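PDB 3FFR: phosphoserine aminotransferase SerC, which probably catalyses the pyridoxal phosphate-dependent transfer of an amino group from glutamate to 3-phosphohydroxypyruvate, giving phosphoserine for serine synthesis. Local coordinates for residues Thr302-Thr307 with Gln336-Asn341; Thr308-Glu313 with Lys332-Ile337; Phe321-Gly326 with Val350-Gln355. All blocks are in the same frame, centred on the assembly; numbering follows the deposited sequence. Where two conformers were deposited one is given.

Contact 1: Thr302-Thr307 with Gln336-Asn341; sequences TIVANT and QIRIAN
Gln336 and Asn306 both set CG beside the backbone N (chi1 -58° and -66°), which lays their side chains next to each other, pointing the same way. The Gln336 chain then runs on extended, and its amide meets that of Asn306 nearly coplanar, the planes 28° apart. NE2 of Gln336 donates to OD1 of Asn306 at 2.9 Å, in its own amide plane and almost straight onto the acceptor carbonyl. Val304 CG1 sits over the face of the Gln336 amide, 3.5 Å from its CD, while CG2 of Val304 lies 3.9 Å from CG of Arg338. Strands 302-307 and 336-340 run antiparallel in the sheet of the smaller domain of this class-V aminotransferase. Ile339 N bonds Ile303 O at 2.8 Å and Ile337 N bonds Ala305 O at 2.8 Å; Ile303 N and Ala305 N return a bond each. Ile303, Ala305, Ile337 and Ile339 form the apolar face, where Ile303 and Ile339 meet Ile278 of helix 264-284. From the other face Arg338 leads off to Thr141 O and Ala327 O, the nearest atoms of its side chain and a bound serine about 6 Å apart.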
loop_
_atom_site.group_PDB
_atom_site.type_symbol
_atom_site.label_atom_id
_atom_site.label_comp_id
_atom_site.label_asym_id
_atom_site.label_seq_id
_atom_site.Cartn_x
_atom_site.Cartn_y
_atom_site.Cartn_z
ATOM N N THR A 302 -20.884 5.867 -11.467
ATOM C CA THR A 302 -21.305 6.302 -10.135
ATOM C C THR A 302 -22.445 7.300 -10.334
ATOM O O THR A 302 -22.223 8.492 -10.552
ATOM C CB THR A 302 -20.164 6.930 -9.339
ATOM O OG1 THR A 302 -19.732 8.129 -9.983
ATOM C CG2 THR A 302 -18.957 5.958 -9.194
ATOM N N ILE A 303 -23.666 6.770 -10.262
ATOM C CA ILE A 303 -24.889 7.550 -10.547
ATOM C C ILE A 303 -25.391 8.259 -9.304
ATOM O O ILE A 303 -25.763 7.637 -8.314
ATOM C CB ILE A 303 -25.975 6.636 -11.178
ATOM C CG1 ILE A 303 -25.417 5.978 -12.458
ATOM C CG2 ILE A 303 -27.279 7.393 -11.467
ATOM C CD1 ILE A 303 -26.311 4.865 -13.070
ATOM N N VAL A 304 -25.409 9.582 -9.387
ATOM C CA VAL A 304 -25.815 10.427 -8.280
ATOM C C VAL A 304 -27.207 11.011 -8.500
ATOM O O VAL A 304 -27.528 11.610 -9.545
ATOM C CB VAL A 304 -24.756 11.513 -8.033
ATOM C CG1 VAL A 304 -25.168 12.432 -6.838
ATOM C CG2 VAL A 304 -23.390 10.813 -7.771
ATOM N N ALA A 305 -28.060 10.725 -7.514
ATOM C CA ALA A 305 -29.429 11.183 -7.559
ATOM C C ALA A 305 -29.756 12.027 -6.347
ATOM O O ALA A 305 -29.416 11.678 -5.210
ATOM C CB ALA A 305 -30.388 9.960 -7.607
ATOM N N ASN A 306 -30.449 13.130 -6.608
ATOM C CA ASN A 306 -31.023 13.923 -5.528
ATOM C C ASN A 306 -32.177 13.080 -4.996
ATOM O O ASN A 306 -32.865 12.384 -5.756
ATOM C CB ASN A 306 -31.508 15.276 -6.021
ATOM C CG ASN A 306 -30.397 16.151 -6.472
ATOM O OD1 ASN A 306 -29.272 15.932 -6.074
ATOM N ND2 ASN A 306 -30.697 17.164 -7.304
ATOM N N THR A 307 -32.409 13.161 -3.697
ATOM C CA THR A 307 -33.476 12.367 -3.041
ATOM C C THR A 307 -34.277 13.169 -2.021
ATOM O O THR A 307 -33.712 13.914 -1.233
ATOM C CB THR A 307 -32.902 11.114 -2.297
ATOM O OG1 THR A 307 -33.943 10.459 -1.553
ATOM C CG2 THR A 307 -31.764 11.470 -1.284
ATOM N N GLN A 336 -28.600 13.365 -1.248
ATOM C CA GLN A 336 -28.333 12.598 -2.459
ATOM C C GLN A 336 -28.004 11.167 -2.116
ATOM O O GLN A 336 -27.615 10.872 -1.006
ATOM C CB GLN A 336 -27.130 13.169 -3.254
ATOM C CG GLN A 336 -27.226 14.604 -3.708
ATOM C CD GLN A 336 -26.055 15.025 -4.594
ATOM O OE1 GLN A 336 -24.881 14.827 -4.242
ATOM N NE2 GLN A 336 -26.372 15.618 -5.747
ATOM N N ILE A 337 -28.210 10.280 -3.081
ATOM C CA ILE A 337 -27.660 8.920 -3.001
ATOM C C ILE A 337 -26.683 8.750 -4.170
ATOM O O ILE A 337 -26.702 9.498 -5.154
ATOM C CB ILE A 337 -28.701 7.784 -2.980
ATOM C CG1 ILE A 337 -29.535 7.751 -4.277
ATOM C CG2 ILE A 337 -29.565 7.839 -1.664
ATOM C CD1 ILE A 337 -30.379 6.504 -4.438
ATOM N N ARG A 338 -25.809 7.769 -4.028
ATOM C CA ARG A 338 -24.813 7.451 -5.046
ATOM C C ARG A 338 -24.873 5.944 -5.261
ATOM O O ARG A 338 -24.634 5.154 -4.332
ATOM C CB ARG A 338 -23.430 7.893 -4.583
ATOM C CG ARG A 338 -23.344 9.370 -4.171
ATOM C CD ARG A 338 -21.885 9.788 -4.020
ATOM N NE ARG A 338 -21.286 9.232 -2.800
ATOM C CZ ARG A 338 -19.995 9.121 -2.588
ATOM N NH1 ARG A 338 -19.121 9.433 -3.542
ATOM N NH2 ARG A 338 -19.565 8.603 -1.455
ATOM N N ILE A 339 -25.260 5.571 -6.473
ATOM C CA ILE A 339 -25.405 4.170 -6.864
ATOM C C ILE A 339 -24.243 3.751 -7.754
ATOM O O ILE A 339 -24.119 4.202 -8.881
ATOM C CB ILE A 339 -26.740 3.919 -7.604
ATOM C CG1 ILE A 339 -27.945 4.306 -6.755
ATOM C CG2 ILE A 339 -26.843 2.447 -8.013
ATOM C CD1 ILE A 339 -29.300 4.319 -7.515
ATOM N N ALA A 340 -23.380 2.903 -7.207
ATOM C CA ALA A 340 -22.267 2.348 -7.960
ATOM C C ALA A 340 -22.830 1.361 -8.983
ATOM O O ALA A 340 -23.730 0.558 -8.689
ATOM C CB ALA A 340 -21.250 1.658 -7.043
ATOM N N ASN A 341 -22.308 1.476 -10.195
ATOM C CA ASN A 341 -22.629 0.585 -11.316
ATOM C C ASN A 341 -21.313 0.126 -11.902
ATOM O O ASN A 341 -20.815 0.675 -12.874
ATOM C CB ASN A 341 -23.475 1.311 -12.376
ATOM C CG ASN A 341 -23.621 0.516 -13.690
ATOM O OD1 ASN A 341 -23.613 -0.741 -13.702
ATOM N ND2 ASN A 341 -23.770 1.237 -14.791
#

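Contact 2: Thr308-Glu313 with Lys332-Ile337; sequences TMLPGE and KKETQI
Lys332 O accepts two backbone N-H groups, from Thr335 N at 3.1 Å and from Gln336 N at 3.1 Å, and the turn that they close lays a row of carbonyls against the ring of Pro311. No hydrogen bond joins 308-313 to 332-337; the meeting is one of ring carbons with backbone oxygens and of alkyl groups with each other. CG of Pro311 lies 3.2 Å from Lys333 O and 3.3 Å from Gln336 O, so one methylene is set close to two carbonyls. The neighbouring CD approaches Glu334 O at 3.5 Å. CB packs at 3.8 Å on CG2 of Ile337, the branch that stands beside the backbone N because CG1 takes the place between N and the carbonyl carbon (chi1 62°). Pro311 opens helix 311-318, with Leu310 as its N-cap, and having no amide hydrogen it asks for no acceptor at this helix start. The helix forms the connection of a beta-alpha-beta crossover from strand 302-307 to the parallel strand 323-327, with strand 336-340 lying between them in the sheet; Pro311 also touches Ala327. Nearer the solvent, Leu310 and Glu334 lie side by side and point the same way. CD2 of Leu310 rests 3.8 Å from CB of Glu334 and also lies near its CG, so the aliphatic stem does the touching while the carboxylate extends beyond. On the far side of the turn, Lys332, Thr335 and Gln336 line the site of a bound polyethylene glycol, probably from the crystallisation liquor, and Lys332 NZ is hydrogen-bonded to one of its oxygens.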
loop_
_atom_site.group_PDB
_atom_site.type_symbol
_atom_site.label_atom_id
_atom_site.label_comp_id
_atom_site.label_asym_id
_atom_site.label_seq_id
_atom_site.Cartn_x
_atom_site.Cartn_y
_atom_site.Cartn_z
ATOM N N THR A 308 -35.592 13.024 -2.057
ATOM C CA THR A 308 -36.447 13.682 -1.043
ATOM C C THR A 308 -36.506 12.904 0.261
ATOM O O THR A 308 -37.070 13.372 1.254
ATOM C CB THR A 308 -37.902 13.876 -1.547
ATOM O OG1 THR A 308 -38.491 12.592 -1.788
ATOM C CG2 THR A 308 -37.908 14.699 -2.806
HETATM N N MSE A 309 -35.968 11.691 0.218
HETATM C CA MSE A 309 -35.936 10.816 1.382
HETATM C C MSE A 309 -34.486 10.633 1.860
HETATM O O MSE A 309 -33.543 10.560 1.066
HETATM C CB MSE A 309 -36.494 9.448 1.024
HETATM C CG MSE A 309 -37.877 9.401 0.509
HETATM SE SE MSE A 309 -39.155 9.379 1.982
HETATM C CE MSE A 309 -39.195 11.296 2.356
ATOM N N LEU A 310 -34.324 10.527 3.168
ATOM C CA LEU A 310 -32.964 10.356 3.719
ATOM C C LEU A 310 -32.360 9.045 3.244
ATOM O O LEU A 310 -33.022 8.016 3.268
ATOM C CB LEU A 310 -32.989 10.350 5.247
ATOM C CG LEU A 310 -33.415 11.647 5.925
ATOM C CD1 LEU A 310 -33.669 11.394 7.431
ATOM C CD2 LEU A 310 -32.369 12.719 5.706
ATOM N N PRO A 311 -31.083 9.072 2.816
ATOM C CA PRO A 311 -30.430 7.833 2.408
ATOM C C PRO A 311 -30.483 6.740 3.477
ATOM O O PRO A 311 -30.545 5.547 3.168
ATOM C CB PRO A 311 -28.984 8.288 2.099
ATOM C CG PRO A 311 -29.122 9.752 1.687
ATOM C CD PRO A 311 -30.242 10.264 2.573
ATOM N N GLY A 312 -30.475 7.161 4.729
ATOM C CA GLY A 312 -30.503 6.224 5.860
ATOM C C GLY A 312 -31.820 5.466 5.878
ATOM O O GLY A 312 -31.879 4.258 6.169
ATOM N N GLU A 313 -32.876 6.190 5.517
ATOM C CA GLU A 313 -34.227 5.605 5.462
ATOM C C GLU A 313 -34.349 4.669 4.276
ATOM O O GLU A 313 -34.968 3.606 4.352
ATOM C CB GLU A 313 -35.302 6.670 5.421
ATOM C CG GLU A 313 -35.499 7.343 6.752
ATOM C CD GLU A 313 -35.810 6.339 7.864
ATOM O OE1 GLU A 313 -36.584 5.384 7.609
ATOM O OE2 GLU A 313 -35.267 6.503 8.982
ATOM N N LYS A 332 -23.523 16.455 1.295
ATOM C CA LYS A 332 -24.680 15.983 0.513
ATOM C C LYS A 332 -25.212 14.663 1.075
ATOM O O LYS A 332 -26.087 14.028 0.482
ATOM C CB LYS A 332 -24.302 15.753 -0.947
ATOM C CG LYS A 332 -23.916 17.018 -1.704
ATOM C CD LYS A 332 -25.041 17.992 -1.739
ATOM C CE LYS A 332 -24.677 19.238 -2.500
ATOM N NZ LYS A 332 -25.838 20.140 -2.631
ATOM N N LYS A 333 -24.690 14.261 2.235
ATOM C CA LYS A 333 -25.006 12.940 2.774
ATOM C C LYS A 333 -26.489 12.723 3.099
ATOM O O LYS A 333 -26.945 11.587 3.165
ATOM C CB LYS A 333 -24.136 12.593 3.984
ATOM C CG LYS A 333 -24.431 13.431 5.208
ATOM C CD LYS A 333 -23.446 13.133 6.345
ATOM C CE LYS A 333 -23.546 14.202 7.458
ATOM N NZ LYS A 333 -23.161 15.586 6.977
ATOM N N GLU A 334 -27.253 13.788 3.248
ATOM C CA GLU A 334 -28.677 13.615 3.527
ATOM C C GLU A 334 -29.597 13.956 2.359
ATOM O O GLU A 334 -30.806 13.709 2.435
ATOM C CB GLU A 334 -29.092 14.427 4.752
ATOM C CG GLU A 334 -28.463 13.957 6.059
ATOM C CD GLU A 334 -29.002 14.713 7.271
ATOM O OE1 GLU A 334 -29.721 15.725 7.090
ATOM O OE2 GLU A 334 -28.708 14.289 8.411
ATOM N N THR A 335 -29.021 14.463 1.271
ATOM C CA THR A 335 -29.817 14.929 0.136
ATOM C C THR A 335 -29.574 14.267 -1.212
ATOM O O THR A 335 -30.242 14.606 -2.203
ATOM C CB THR A 335 -29.637 16.418 -0.027
ATOM O OG1 THR A 335 -28.246 16.699 -0.203
ATOM C CG2 THR A 335 -30.172 17.139 1.247
ATOM N N GLN A 336 -28.600 13.365 -1.248
ATOM C CA GLN A 336 -28.333 12.598 -2.459
ATOM C C GLN A 336 -28.004 11.167 -2.116
ATOM O O GLN A 336 -27.615 10.872 -1.006
ATOM C CB GLN A 336 -27.130 13.169 -3.254
ATOM C CG GLN A 336 -27.226 14.604 -3.708
ATOM C CD GLN A 336 -26.055 15.025 -4.594
ATOM O OE1 GLN A 336 -24.881 14.827 -4.242
ATOM N NE2 GLN A 336 -26.372 15.618 -5.747
ATOM N N ILE A 337 -28.210 10.280 -3.081
ATOM C CA ILE A 337 -27.660 8.920 -3.001
ATOM C C ILE A 337 -26.683 8.750 -4.170
ATOM O O ILE A 337 -26.702 9.498 -5.154
ATOM C CB ILE A 337 -28.701 7.784 -2.980
ATOM C CG1 ILE A 337 -29.535 7.751 -4.277
ATOM C CG2 ILE A 337 -29.565 7.839 -1.664
ATOM C CD1 ILE A 337 -30.379 6.504 -4.438
#

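Contact 3: Phe321-Gly326 with Val350-Gln355; sequences FDMAVG and VHKLVQ
Phe321 O receives Lys352 NZ at 2.9 Å, the donor tilted 34° from the carbonyl plane. Lys352 reaches it fully extended, CG anti to its backbone N (chi1 178°), with its CE near Phe321 CB. Asp322 follows with a left-handed backbone (phi 55°), and its own carbonyl joins the same ammonium through a water, which donates to Asp322 O at 2.9 Å and accepts from Lys352 NZ at 2.9 Å. The carboxylate stays apart, Asp322 OD2 being 5.6 Å from Lys352 NZ. Selenomethionine Met323 then points at the helix: SE comes 3.5 Å from Leu353 CA, and the bend at its last torsion folds CE back over the lysine stem, 3.8 Å from Lys352 CG. This is a strand-on-helix packing of the smaller domain, with strand residues 323-326 almost perpendicular to residues 350-355 of the C-terminal helix 347-360, and Phe8 of strand 6-8 touches both Met323 and Leu353. An alanine in place of Lys352 is likely to leave Phe321 O without its charged donor, deprive the water of one partner and uncover the Met323 methyl. Further on, Val325 crosses Leu353 at a slant, its CG1 3.9 Å from Leu353 CD1, and Leu318 of helix 311-318 touches both side chains.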
loop_
_atom_site.group_PDB
_atom_site.type_symbol
_atom_site.label_atom_id
_atom_site.label_comp_id
_atom_site.label_asym_id
_atom_site.label_seq_id
_atom_site.Cartn_x
_atom_site.Cartn_y
_atom_site.Cartn_z
ATOM N N PHE A 321 -33.860 -6.687 1.959
ATOM C CA PHE A 321 -33.680 -7.160 0.588
ATOM C C PHE A 321 -32.200 -7.381 0.250
ATOM O O PHE A 321 -31.838 -7.639 -0.910
ATOM C CB PHE A 321 -34.259 -6.174 -0.402
ATOM C CG PHE A 321 -35.748 -6.035 -0.303
ATOM C CD1 PHE A 321 -36.574 -6.896 -1.007
ATOM C CD2 PHE A 321 -36.312 -5.072 0.515
ATOM C CE1 PHE A 321 -37.978 -6.802 -0.903
ATOM C CE2 PHE A 321 -37.736 -4.957 0.604
ATOM C CZ PHE A 321 -38.538 -5.837 -0.104
ATOM N N ASP A 322 -31.375 -7.291 1.272
ATOM C CA ASP A 322 -29.930 -7.526 1.112
ATOM C C ASP A 322 -29.252 -6.665 0.055
ATOM O O ASP A 322 -28.503 -7.152 -0.812
ATOM C CB ASP A 322 -29.667 -8.990 0.805
ATOM C CG ASP A 322 -29.606 -9.833 2.065
ATOM O OD1 ASP A 322 -29.093 -9.338 3.106
ATOM O OD2 ASP A 322 -30.041 -10.991 1.983
HETATM N N MSE A 323 -29.544 -5.380 0.145
HETATM C CA MSE A 323 -28.919 -4.370 -0.722
HETATM C C MSE A 323 -28.692 -3.072 0.035
HETATM O O MSE A 323 -29.343 -2.787 1.042
HETATM C CB MSE A 323 -29.780 -4.082 -1.956
HETATM C CG MSE A 323 -29.977 -5.310 -2.856
HETATM SE SE MSE A 323 -31.015 -4.948 -4.437
HETATM C CE MSE A 323 -32.747 -4.686 -3.595
ATOM N N ALA A 324 -27.724 -2.311 -0.453
ATOM C CA ALA A 324 -27.442 -0.970 0.074
ATOM C C ALA A 324 -26.880 -0.086 -1.030
ATOM O O ALA A 324 -26.199 -0.570 -1.921
ATOM C CB ALA A 324 -26.460 -1.022 1.252
ATOM N N VAL A 325 -27.223 1.191 -0.968
ATOM C CA VAL A 325 -26.689 2.213 -1.880
ATOM C C VAL A 325 -25.844 3.183 -1.049
ATOM O O VAL A 325 -25.932 3.226 0.174
ATOM C CB VAL A 325 -27.802 2.977 -2.634
ATOM C CG1 VAL A 325 -28.671 1.980 -3.389
ATOM C CG2 VAL A 325 -28.633 3.841 -1.702
ATOM N N GLY A 326 -25.018 3.954 -1.726
ATOM C CA GLY A 326 -24.244 4.952 -1.032
ATOM C C GLY A 326 -25.060 6.195 -0.764
ATOM O O GLY A 326 -26.005 6.521 -1.475
ATOM N N VAL A 350 -28.897 -5.246 -10.425
ATOM C CA VAL A 350 -29.380 -3.880 -10.658
ATOM C C VAL A 350 -30.899 -3.902 -10.867
ATOM O O VAL A 350 -31.632 -3.038 -10.370
ATOM C CB VAL A 350 -28.637 -3.174 -11.815
ATOM C CG1 VAL A 350 -29.298 -1.860 -12.173
ATOM C CG2 VAL A 350 -27.169 -2.916 -11.398
ATOM N N HIS A 351 -31.352 -4.916 -11.586
ATOM C CA HIS A 351 -32.769 -5.094 -11.817
ATOM C C HIS A 351 -33.490 -5.233 -10.485
ATOM O O HIS A 351 -34.558 -4.658 -10.284
ATOM C CB HIS A 351 -33.046 -6.312 -12.697
ATOM C CG HIS A 351 -34.471 -6.406 -13.146
ATOM N ND1 HIS A 351 -35.440 -7.049 -12.410
ATOM C CD2 HIS A 351 -35.093 -5.918 -14.242
ATOM C CE1 HIS A 351 -36.598 -6.963 -13.036
ATOM N NE2 HIS A 351 -36.417 -6.276 -14.148
ATOM N N LYS A 352 -32.911 -6.015 -9.591
ATOM C CA LYS A 352 -33.509 -6.219 -8.263
ATOM C C LYS A 352 -33.529 -4.922 -7.485
ATOM O O LYS A 352 -34.524 -4.571 -6.846
ATOM C CB LYS A 352 -32.803 -7.296 -7.451
ATOM C CG LYS A 352 -33.393 -7.481 -6.041
ATOM C CD LYS A 352 -32.601 -8.510 -5.224
ATOM C CE LYS A 352 -33.177 -8.719 -3.796
ATOM N NZ LYS A 352 -32.350 -9.644 -2.949
ATOM N N LEU A 353 -32.434 -4.174 -7.587
ATOM C CA LEU A 353 -32.354 -2.879 -6.907
ATOM C C LEU A 353 -33.449 -1.924 -7.411
ATOM O O LEU A 353 -34.182 -1.324 -6.615
ATOM C CB LEU A 353 -30.976 -2.211 -7.106
ATOM C CG LEU A 353 -30.841 -0.805 -6.501
ATOM C CD1 LEU A 353 -30.891 -0.775 -4.985
ATOM C CD2 LEU A 353 -29.491 -0.175 -7.006
ATOM N N VAL A 354 -33.553 -1.803 -8.731
ATOM C CA VAL A 354 -34.505 -0.850 -9.331
ATOM C C VAL A 354 -35.951 -1.261 -9.013
ATOM O O VAL A 354 -36.807 -0.433 -8.683
ATOM C CB VAL A 354 -34.267 -0.660 -10.844
ATOM C CG1 VAL A 354 -35.407 0.157 -11.503
ATOM C CG2 VAL A 354 -32.913 0.043 -11.070
ATOM N N GLN A 355 -36.209 -2.553 -9.071
ATOM C CA GLN A 355 -37.563 -3.032 -8.826
ATOM C C GLN A 355 -37.963 -2.783 -7.389
ATOM O O GLN A 355 -39.114 -2.432 -7.085
ATOM C CB GLN A 355 -37.690 -4.518 -9.143
ATOM C CG GLN A 355 -38.972 -5.143 -8.621
ATOM C CD GLN A 355 -38.957 -6.647 -8.798
ATOM O OE1 GLN A 355 -39.043 -7.149 -9.926
ATOM N NE2 GLN A 355 -38.837 -7.381 -7.677
HETATM O O HOH W 1 -29.578 -8.781 -2.908
#

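Strand 302-307 leads through the turn at 308-310 into helix 311-318, then strand 323-327, the turn at 332-335, strand 336-340 and finally helix 347-360. Contact 1 closes the loop from 302-307 to 336-341, and contact 2 nests inside it, ending on the same strand with Gln336 and Ile337 in common. Contact 3 starts within that loop, at 321-326, and ends beyond it at 350-355, so it crosses both. Arg338 N probably bonds Gly326 O, and Ile339 CG2 meets Leu353 CD2, joining contacts 1 and 3. Together they tie three neighbouring strands to helix 311-318, which precedes strand 323-327, and to helix 347-360, which follows strand 336-340.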